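Local coordinates for protein helix-turn-helix transcriptional regulator (Pseudomonas aeruginosa, PDB 5XHX) that probably binds DNA as a LuxR-family transcriptional regulator of quorum sensing, represented here by its N-terminal ligand-binding domain without the helix-turn-helix part, at residues Ala40-Ser53 and Glu138-Phe151. Sequence-based numbering, arbitrary orientation.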
ATOM      1  N   ALA A  40      -5.016  -4.718 -19.291  1.00 46.33           N
ATOM      2  CA  ALA A  40      -4.131  -5.096 -20.384  1.00 42.24           C
ATOM      3  C   ALA A  40      -4.093  -6.611 -20.479  1.00 38.80           C
ATOM      4  O   ALA A  40      -4.406  -7.305 -19.506  1.00 45.10           O
ATOM      5  CB  ALA A  40      -2.714  -4.530 -20.166  1.00 39.74           C
ATOM      6  N   PRO A  41      -3.665  -7.189 -21.696  1.00 41.54           N
ATOM      7  CA  PRO A  41      -3.585  -8.659 -21.855  1.00 44.09           C
ATOM      8  C   PRO A  41      -2.317  -9.255 -21.255  1.00 40.54           C
ATOM      9  O   PRO A  41      -1.410  -9.728 -21.947  1.00 42.09           O
ATOM     10  CB  PRO A  41      -3.641  -8.822 -23.376  1.00 42.03           C
ATOM     11  CG  PRO A  41      -2.954  -7.608 -23.884  1.00 43.76           C
ATOM     12  CD  PRO A  41      -3.406  -6.491 -22.969  1.00 42.41           C
ATOM     13  N   VAL A  42      -2.256  -9.262 -19.928  1.00 38.06           N
ATOM     14  CA  VAL A  42      -1.165  -9.909 -19.205  1.00 38.40           C
ATOM     15  C   VAL A  42      -1.417 -11.417 -19.211  1.00 41.51           C
ATOM     16  O   VAL A  42      -2.344 -11.902 -18.563  1.00 40.57           O
ATOM     17  CB  VAL A  42      -1.051  -9.373 -17.776  1.00 36.84           C
ATOM     18  CG1 VAL A  42       0.029 -10.139 -17.005  1.00 35.29           C
ATOM     19  CG2 VAL A  42      -0.794  -7.853 -17.787  1.00 32.98           C
ATOM     20  N   ASP A  43      -0.585 -12.163 -19.934  1.00 39.66           N
ATOM     21  CA  ASP A  43      -0.725 -13.612 -20.002  1.00 40.63           C
ATOM     22  C   ASP A  43       0.285 -14.352 -19.143  1.00 43.63           C
ATOM     23  O   ASP A  43       0.072 -15.528 -18.841  1.00 40.66           O
ATOM     24  CB  ASP A  43      -0.583 -14.091 -21.446  1.00 39.84           C
ATOM     25  CG  ASP A  43      -1.669 -13.545 -22.340  1.00 39.78           C
ATOM     26  OD1 ASP A  43      -2.821 -13.475 -21.875  1.00 41.65           O
ATOM     27  OD2 ASP A  43      -1.364 -13.169 -23.490  1.00 40.87           O
ATOM     28  N   ASN A  44       1.385 -13.707 -18.772  1.00 41.36           N
ATOM     29  CA  ASN A  44       2.375 -14.307 -17.892  1.00 36.75           C
ATOM     30  C   ASN A  44       3.036 -13.165 -17.129  1.00 34.94           C
ATOM     31  O   ASN A  44       2.876 -11.990 -17.472  1.00 29.24           O
ATOM     32  CB  ASN A  44       3.392 -15.146 -18.688  1.00 41.66           C
ATOM     33  CG  ASN A  44       3.929 -16.350 -17.896  1.00 50.28           C
ATOM     34  OD1 ASN A  44       4.126 -16.275 -16.676  1.00 47.43           O
ATOM     35  ND2 ASN A  44       4.176 -17.469 -18.597  1.00 48.97           N
ATOM     36  N   TRP A  45       3.765 -13.515 -16.075  1.00 34.59           N
ATOM     37  CA  TRP A  45       4.416 -12.490 -15.271  1.00 34.26           C
ATOM     38  C   TRP A  45       5.510 -13.140 -14.451  1.00 32.18           C
ATOM     39  O   TRP A  45       5.487 -14.349 -14.197  1.00 31.98           O
ATOM     40  CB  TRP A  45       3.416 -11.758 -14.369  1.00 27.23           C
ATOM     41  CG  TRP A  45       2.604 -12.678 -13.523  1.00 32.32           C
ATOM     42  CD1 TRP A  45       1.373 -13.201 -13.816  1.00 34.57           C
ATOM     43  CD2 TRP A  45       2.972 -13.205 -12.248  1.00 29.52           C
ATOM     44  NE1 TRP A  45       0.959 -14.026 -12.791  1.00 32.44           N
ATOM     45  CE2 TRP A  45       1.925 -14.048 -11.825  1.00 30.31           C
ATOM     46  CE3 TRP A  45       4.093 -13.057 -11.428  1.00 33.64           C
ATOM     47  CZ2 TRP A  45       1.958 -14.723 -10.613  1.00 33.21           C
ATOM     48  CZ3 TRP A  45       4.132 -13.741 -10.233  1.00 31.07           C
ATOM     49  CH2 TRP A  45       3.069 -14.560  -9.835  1.00 35.79           C
ATOM     50  N   ALA A  46       6.475 -12.317 -14.044  1.00 28.19           N
ATOM     51  CA  ALA A  46       7.521 -12.745 -13.134  1.00 27.41           C
ATOM     52  C   ALA A  46       7.976 -11.533 -12.331  1.00 27.55           C
ATOM     53  O   ALA A  46       7.991 -10.413 -12.843  1.00 25.53           O
ATOM     54  CB  ALA A  46       8.697 -13.372 -13.894  1.00 28.60           C
ATOM     55  N   ALA A  47       8.317 -11.756 -11.065  1.00 26.28           N
ATOM     56  CA  ALA A  47       8.978 -10.746 -10.252  1.00 29.48           C
ATOM     57  C   ALA A  47      10.372 -11.241  -9.887  1.00 25.90           C
ATOM     58  O   ALA A  47      10.528 -12.378  -9.429  1.00 29.75           O
ATOM     59  CB  ALA A  47       8.170 -10.428  -8.987  1.00 26.93           C
ATOM     60  N   LEU A  48      11.378 -10.392 -10.078  1.00 22.90           N
ATOM     61  CA  LEU A  48      12.759 -10.825  -9.900  1.00 25.87           C
ATOM     62  C   LEU A  48      13.639  -9.621  -9.592  1.00 26.07           C
ATOM     63  O   LEU A  48      13.279  -8.473  -9.867  1.00 28.26           O
ATOM     64  CB  LEU A  48      13.276 -11.584 -11.144  1.00 25.65           C
ATOM     65  CG  LEU A  48      13.450 -10.924 -12.525  1.00 27.04           C
ATOM     66  CD1 LEU A  48      14.088 -11.923 -13.539  1.00 24.58           C
ATOM     67  CD2 LEU A  48      12.112 -10.398 -13.105  1.00 27.05           C
ATOM     68  N   ILE A  49      14.815  -9.901  -9.035  1.00 25.66           N
ATOM     69  CA  ILE A  49      15.810  -8.874  -8.761  1.00 24.29           C
ATOM     70  C   ILE A  49      17.042  -9.165  -9.605  1.00 30.60           C
ATOM     71  O   ILE A  49      17.653 -10.234  -9.477  1.00 27.28           O
ATOM     72  CB  ILE A  49      16.156  -8.802  -7.267  1.00 28.33           C
ATOM     73  CG1 ILE A  49      14.887  -8.476  -6.453  1.00 28.98           C
ATOM     74  CG2 ILE A  49      17.259  -7.779  -7.028  1.00 25.64           C
ATOM     75  CD1 ILE A  49      15.088  -8.580  -4.913  1.00 29.84           C
ATOM     76  N   PHE A  50      17.375  -8.230 -10.495  1.00 27.97           N
ATOM     77  CA  PHE A  50      18.620  -8.261 -11.241  1.00 28.45           C
ATOM     78  C   PHE A  50      19.726  -7.598 -10.419  1.00 32.77           C
ATOM     79  O   PHE A  50      19.471  -6.720  -9.584  1.00 28.30           O
ATOM     80  CB  PHE A  50      18.475  -7.522 -12.576  1.00 26.00           C
ATOM     81  CG  PHE A  50      17.574  -8.198 -13.576  1.00 28.39           C
ATOM     82  CD1 PHE A  50      17.693  -9.549 -13.852  1.00 25.83           C
ATOM     83  CD2 PHE A  50      16.617  -7.458 -14.269  1.00 28.18           C
ATOM     84  CE1 PHE A  50      16.873 -10.159 -14.812  1.00 26.02           C
ATOM     85  CE2 PHE A  50      15.790  -8.054 -15.220  1.00 27.21           C
ATOM     86  CZ  PHE A  50      15.917  -9.401 -15.508  1.00 26.12           C
ATOM     87  N   SER A  51      20.962  -8.010 -10.678  1.00 27.66           N
ATOM     88  CA  SER A  51      22.121  -7.468  -9.982  1.00 30.91           C
ATOM     89  C   SER A  51      23.362  -7.820 -10.793  1.00 34.80           C
ATOM     90  O   SER A  51      23.267  -8.240 -11.951  1.00 30.84           O
ATOM     91  CB  SER A  51      22.211  -8.013  -8.555  1.00 31.83           C
ATOM     92  OG  SER A  51      22.646  -9.367  -8.561  1.00 31.61           O
ATOM     93  N   ASP A  52      24.533  -7.662 -10.176  1.00 31.48           N
ATOM     94  CA  ASP A  52      25.770  -8.105 -10.808  1.00 37.25           C
ATOM     95  C   ASP A  52      26.024  -9.598 -10.614  1.00 31.98           C
ATOM     96  O   ASP A  52      27.026 -10.103 -11.124  1.00 35.86           O
ATOM     97  CB  ASP A  52      26.962  -7.294 -10.291  1.00 38.46           C
ATOM     98  CG  ASP A  52      26.950  -5.855 -10.778  1.00 41.67           C
ATOM     99  OD1 ASP A  52      26.245  -5.541 -11.769  1.00 48.42           O
ATOM    100  OD2 ASP A  52      27.649  -5.027 -10.165  1.00 53.14           O
ATOM    101  N   SER A  53      25.151 -10.311  -9.899  1.00 29.77           N
ATOM    102  CA  SER A  53      25.206 -11.771  -9.894  1.00 35.22           C
ATOM    103  C   SER A  53      23.938 -12.379 -10.496  1.00 31.31           C
ATOM    104  O   SER A  53      23.219 -11.705 -11.241  1.00 32.13           O
ATOM    105  CB  SER A  53      25.455 -12.292  -8.472  1.00 34.81           C
ATOM    106  OG  SER A  53      24.473 -11.827  -7.558  1.00 43.50           O
ATOM    107  N   GLU A 138      23.317  -1.480  -6.925  1.00 40.61           N
ATOM    108  CA  GLU A 138      23.530  -2.660  -7.758  1.00 47.09           C
ATOM    109  C   GLU A 138      22.262  -3.422  -8.117  1.00 36.54           C
ATOM    110  O   GLU A 138      22.222  -4.048  -9.179  1.00 39.07           O
ATOM    111  CB  GLU A 138      24.499  -3.639  -7.075  1.00 48.56           C
ATOM    112  CG  GLU A 138      24.875  -4.847  -7.957  1.00 45.39           C
ATOM    113  CD  GLU A 138      25.284  -6.059  -7.144  1.00 46.95           C
ATOM    114  OE1 GLU A 138      25.236  -7.194  -7.680  1.00 46.36           O
ATOM    115  OE2 GLU A 138      25.646  -5.878  -5.960  1.00 55.45           O
ATOM    116  N   ARG A 139      21.238  -3.406  -7.276  1.00 27.15           N
ATOM    117  CA  ARG A 139      20.098  -4.286  -7.463  1.00 28.75           C
ATOM    118  C   ARG A 139      18.924  -3.526  -8.072  1.00 31.81           C
ATOM    119  O   ARG A 139      18.750  -2.326  -7.837  1.00 31.88           O
ATOM    120  CB  ARG A 139      19.708  -4.930  -6.136  1.00 31.40           C
ATOM    121  CG  ARG A 139      20.793  -5.870  -5.592  1.00 33.48           C
ATOM    122  CD  ARG A 139      20.349  -6.486  -4.283  1.00 32.45           C
ATOM    123  NE  ARG A 139      20.024  -5.427  -3.344  1.00 38.57           N
ATOM    124  CZ  ARG A 139      19.029  -5.478  -2.466  1.00 38.50           C
ATOM    125  NH1 ARG A 139      18.242  -6.548  -2.403  1.00 36.96           N
ATOM    126  NH2 ARG A 139      18.813  -4.443  -1.666  1.00 39.47           N
ATOM    127  N   THR A 140      18.143  -4.232  -8.894  1.00 26.11           N
ATOM    128  CA  THR A 140      16.961  -3.672  -9.545  1.00 26.64           C
ATOM    129  C   THR A 140      15.816  -4.657  -9.384  1.00 30.80           C
ATOM    130  O   THR A 140      15.890  -5.787  -9.887  1.00 26.71           O
ATOM    131  CB  THR A 140      17.200  -3.396 -11.033  1.00 27.49           C
ATOM    132  OG1 THR A 140      18.411  -2.655 -11.207  1.00 29.93           O
ATOM    133  CG2 THR A 140      16.032  -2.581 -11.625  1.00 26.50           C
ATOM    134  N   LEU A 141      14.763  -4.238  -8.685  1.00 25.52           N
ATOM    135  CA  LEU A 141      13.554  -5.047  -8.575  1.00 25.89           C
ATOM    136  C   LEU A 141      12.693  -4.855  -9.819  1.00 26.20           C
ATOM    137  O   LEU A 141      12.395  -3.724 -10.214  1.00 24.82           O
ATOM    138  CB  LEU A 141      12.772  -4.674  -7.314  1.00 29.24           C
ATOM    139  CG  LEU A 141      11.367  -5.257  -7.134  1.00 29.24           C
ATOM    140  CD1 LEU A 141      11.422  -6.784  -7.005  1.00 24.24           C
ATOM    141  CD2 LEU A 141      10.703  -4.673  -5.889  1.00 25.91           C
ATOM    142  N   CYS A 142      12.278  -5.958 -10.438  1.00 25.20           N
ATOM    143  CA  CYS A 142      11.581  -5.870 -11.715  1.00 25.00           C
ATOM    144  C   CYS A 142      10.313  -6.699 -11.685  1.00 24.70           C
ATOM    145  O   CYS A 142      10.301  -7.825 -11.173  1.00 26.27           O
ATOM    146  CB  CYS A 142      12.461  -6.345 -12.865  1.00 27.65           C
ATOM    147  SG  CYS A 142      13.961  -5.384 -13.048  1.00 27.37           S
ATOM    148  N   LEU A 143       9.252  -6.138 -12.243  1.00 20.04           N
ATOM    149  CA  LEU A 143       8.011  -6.857 -12.455  1.00 24.28           C
ATOM    150  C   LEU A 143       7.834  -6.942 -13.959  1.00 26.73           C
ATOM    151  O   LEU A 143       7.592  -5.928 -14.619  1.00 23.25           O
ATOM    152  CB  LEU A 143       6.814  -6.164 -11.792  1.00 27.71           C
ATOM    153  CG  LEU A 143       5.475  -6.776 -12.227  1.00 29.31           C
ATOM    154  CD1 LEU A 143       5.376  -8.259 -11.797  1.00 26.02           C
ATOM    155  CD2 LEU A 143       4.319  -5.953 -11.674  1.00 29.48           C
ATOM    156  N   SER A 144       7.983  -8.148 -14.493  1.00 25.50           N
ATOM    157  CA  SER A 144       7.806  -8.389 -15.915  1.00 26.71           C
ATOM    158  C   SER A 144       6.374  -8.826 -16.162  1.00 27.23           C
ATOM    159  O   SER A 144       5.849  -9.668 -15.433  1.00 28.64           O
ATOM    160  CB  SER A 144       8.776  -9.477 -16.402  1.00 31.80           C
ATOM    161  OG  SER A 144       8.202 -10.166 -17.506  1.00 39.82           O
ATOM    162  N   LEU A 145       5.739  -8.239 -17.171  1.00 26.47           N
ATOM    163  CA  LEU A 145       4.399  -8.629 -17.589  1.00 30.38           C
ATOM    164  C   LEU A 145       4.495  -9.020 -19.054  1.00 28.71           C
ATOM    165  O   LEU A 145       4.875  -8.192 -19.893  1.00 28.61           O
ATOM    166  CB  LEU A 145       3.392  -7.488 -17.405  1.00 29.96           C
ATOM    167  CG  LEU A 145       3.327  -6.801 -16.040  1.00 30.34           C
ATOM    168  CD1 LEU A 145       2.411  -5.570 -16.129  1.00 31.27           C
ATOM    169  CD2 LEU A 145       2.841  -7.747 -14.967  1.00 25.32           C
ATOM    170  N   GLY A 146       4.180 -10.273 -19.359  1.00 31.55           N
ATOM    171  CA  GLY A 146       4.274 -10.745 -20.731  1.00 31.44           C
ATOM    172  C   GLY A 146       2.912 -10.927 -21.366  1.00 33.03           C
ATOM    173  O   GLY A 146       1.918 -11.098 -20.656  1.00 33.22           O
ATOM    174  N   SER A 147       2.846 -10.876 -22.699  1.00 33.53           N
ATOM    175  CA  SER A 147       1.607 -11.105 -23.430  1.00 34.39           C
ATOM    176  C   SER A 147       1.884 -12.000 -24.629  1.00 40.29           C
ATOM    177  O   SER A 147       2.938 -11.892 -25.262  1.00 35.87           O
ATOM    178  CB  SER A 147       0.983  -9.795 -23.921  1.00 35.22           C
ATOM    179  OG  SER A 147      -0.306 -10.000 -24.491  1.00 38.99           O
ATOM    180  N   GLU A 148       0.922 -12.873 -24.939  1.00 41.37           N
ATOM    181  CA  GLU A 148       0.925 -13.569 -26.222  1.00 43.66           C
ATOM    182  C   GLU A 148       0.472 -12.670 -27.372  1.00 40.54           C
ATOM    183  O   GLU A 148       0.741 -12.993 -28.533  1.00 43.36           O
ATOM    184  CB  GLU A 148       0.059 -14.835 -26.130  1.00 42.37           C
ATOM    185  CG  GLU A 148       0.677 -15.894 -25.198  1.00 41.09           C
ATOM    186  CD  GLU A 148      -0.285 -16.999 -24.770  1.00 51.22           C
ATOM    187  OE1 GLU A 148      -1.351 -17.163 -25.401  1.00 56.03           O
ATOM    188  OE2 GLU A 148       0.031 -17.705 -23.786  1.00 49.80           O
ATOM    189  N   SER A 149      -0.163 -11.534 -27.085  1.00 39.38           N
ATOM    190  CA  SER A 149      -0.386 -10.506 -28.095  1.00 45.65           C
ATOM    191  C   SER A 149       0.536  -9.310 -27.818  1.00 40.69           C
ATOM    192  O   SER A 149       1.537  -9.438 -27.100  1.00 44.52           O
ATOM    193  CB  SER A 149      -1.877 -10.134 -28.137  1.00 43.43           C
ATOM    194  OG  SER A 149      -2.459 -10.166 -26.848  1.00 43.32           O
ATOM    195  N   ARG A 150       0.219  -8.160 -28.401  1.00 41.44           N
ATOM    196  CA  ARG A 150       1.049  -6.972 -28.257  1.00 41.11           C
ATOM    197  C   ARG A 150       0.417  -5.994 -27.276  1.00 42.64           C
ATOM    198  O   ARG A 150      -0.808  -5.862 -27.212  1.00 40.91           O
ATOM    199  CB  ARG A 150       1.268  -6.288 -29.608  1.00 40.18           C
ATOM    200  CG  ARG A 150       2.158  -7.090 -30.549  1.00 47.52           C
ATOM    201  CD  ARG A 150       2.015  -6.670 -32.006  1.00 52.28           C
ATOM    202  NE  ARG A 150       0.670  -6.917 -32.536  1.00 69.64           N
ATOM    203  CZ  ARG A 150       0.090  -8.116 -32.641  1.00 66.45           C
ATOM    204  NH1 ARG A 150       0.735  -9.223 -32.279  1.00 66.84           N
ATOM    205  NH2 ARG A 150      -1.143  -8.207 -33.125  1.00 71.54           N
ATOM    206  N   PHE A 151       1.263  -5.331 -26.494  1.00 35.09           N
ATOM    207  CA  PHE A 151       0.826  -4.192 -25.699  1.00 33.46           C
ATOM    208  C   PHE A 151       0.839  -2.970 -26.599  1.00 34.29           C
ATOM    209  O   PHE A 151       1.892  -2.612 -27.136  1.00 36.55           O
ATOM    210  CB  PHE A 151       1.747  -3.974 -24.496  1.00 31.34           C
ATOM    211  CG  PHE A 151       1.717  -5.089 -23.489  1.00 29.02           C
ATOM    212  CD1 PHE A 151       0.591  -5.313 -22.710  1.00 30.51           C
ATOM    213  CD2 PHE A 151       2.823  -5.893 -23.300  1.00 29.56           C
ATOM    214  CE1 PHE A 151       0.572  -6.325 -21.775  1.00 31.16           C
ATOM    215  CE2 PHE A 151       2.814  -6.908 -22.360  1.00 27.87           C
ATOM    216  CZ  PHE A 151       1.692  -7.120 -21.593  1.00 31.46           C
TER
HETATM  217  O   HOH W   1      -3.064 -12.129 -25.209  1.00 42.34           O
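Asp43 reaches across to the turn after strand 140-147, where its OD2 takes the backbone N-H of Glu148 on the anti lone pair (OD2 to N 2.7 Å, N-H...O 164°). A water bridges the same oxygen to Ser149 OG. Beside it, Ser147 OG donates in the carbonyl plane to Pro41 O at 2.8 Å; with chi1 at -173° turning it opposite the backbone N, that hydroxyl also accepts from Ser149 N in an ST turn. The Phe151 ring turns its edge to Ala40 CB and also touches Pro41. The backbone N atoms of Asp43 and Asn44 both donate to Gly146 O, Asp43 N in the carbonyl plane and Asn44 N from above it, making a classic beta bulge; from there the antiparallel ladder runs to Phe50 and Thr140. On the face with Phe50, Cys142 SG sits obliquely by the ring, 3.6 Å from Phe50 CD2, while Leu48 CG lies over one ring face, toward its rim; Tyr88 meets Phe50 edge-to-face. On the other face, Ile49 CG1 packs on Leu141 CD1 at 3.9 Å, and helix 28-36 lies over Trp45, Ala47 and Leu143. At the far end, Glu138 extends its chain so that OE1 accepts from Asp52 N at 2.6 Å, while Arg92 pairs with Asp52 OD1. These neighbouring inner strands of the five-stranded antiparallel sheet are thus joined by the backbone ladder, with apolar pairs on its faces and a carboxylate gripping a backbone N-H at each end; Arg92 probably eases the closeness of the Asp52 and Glu138 charges.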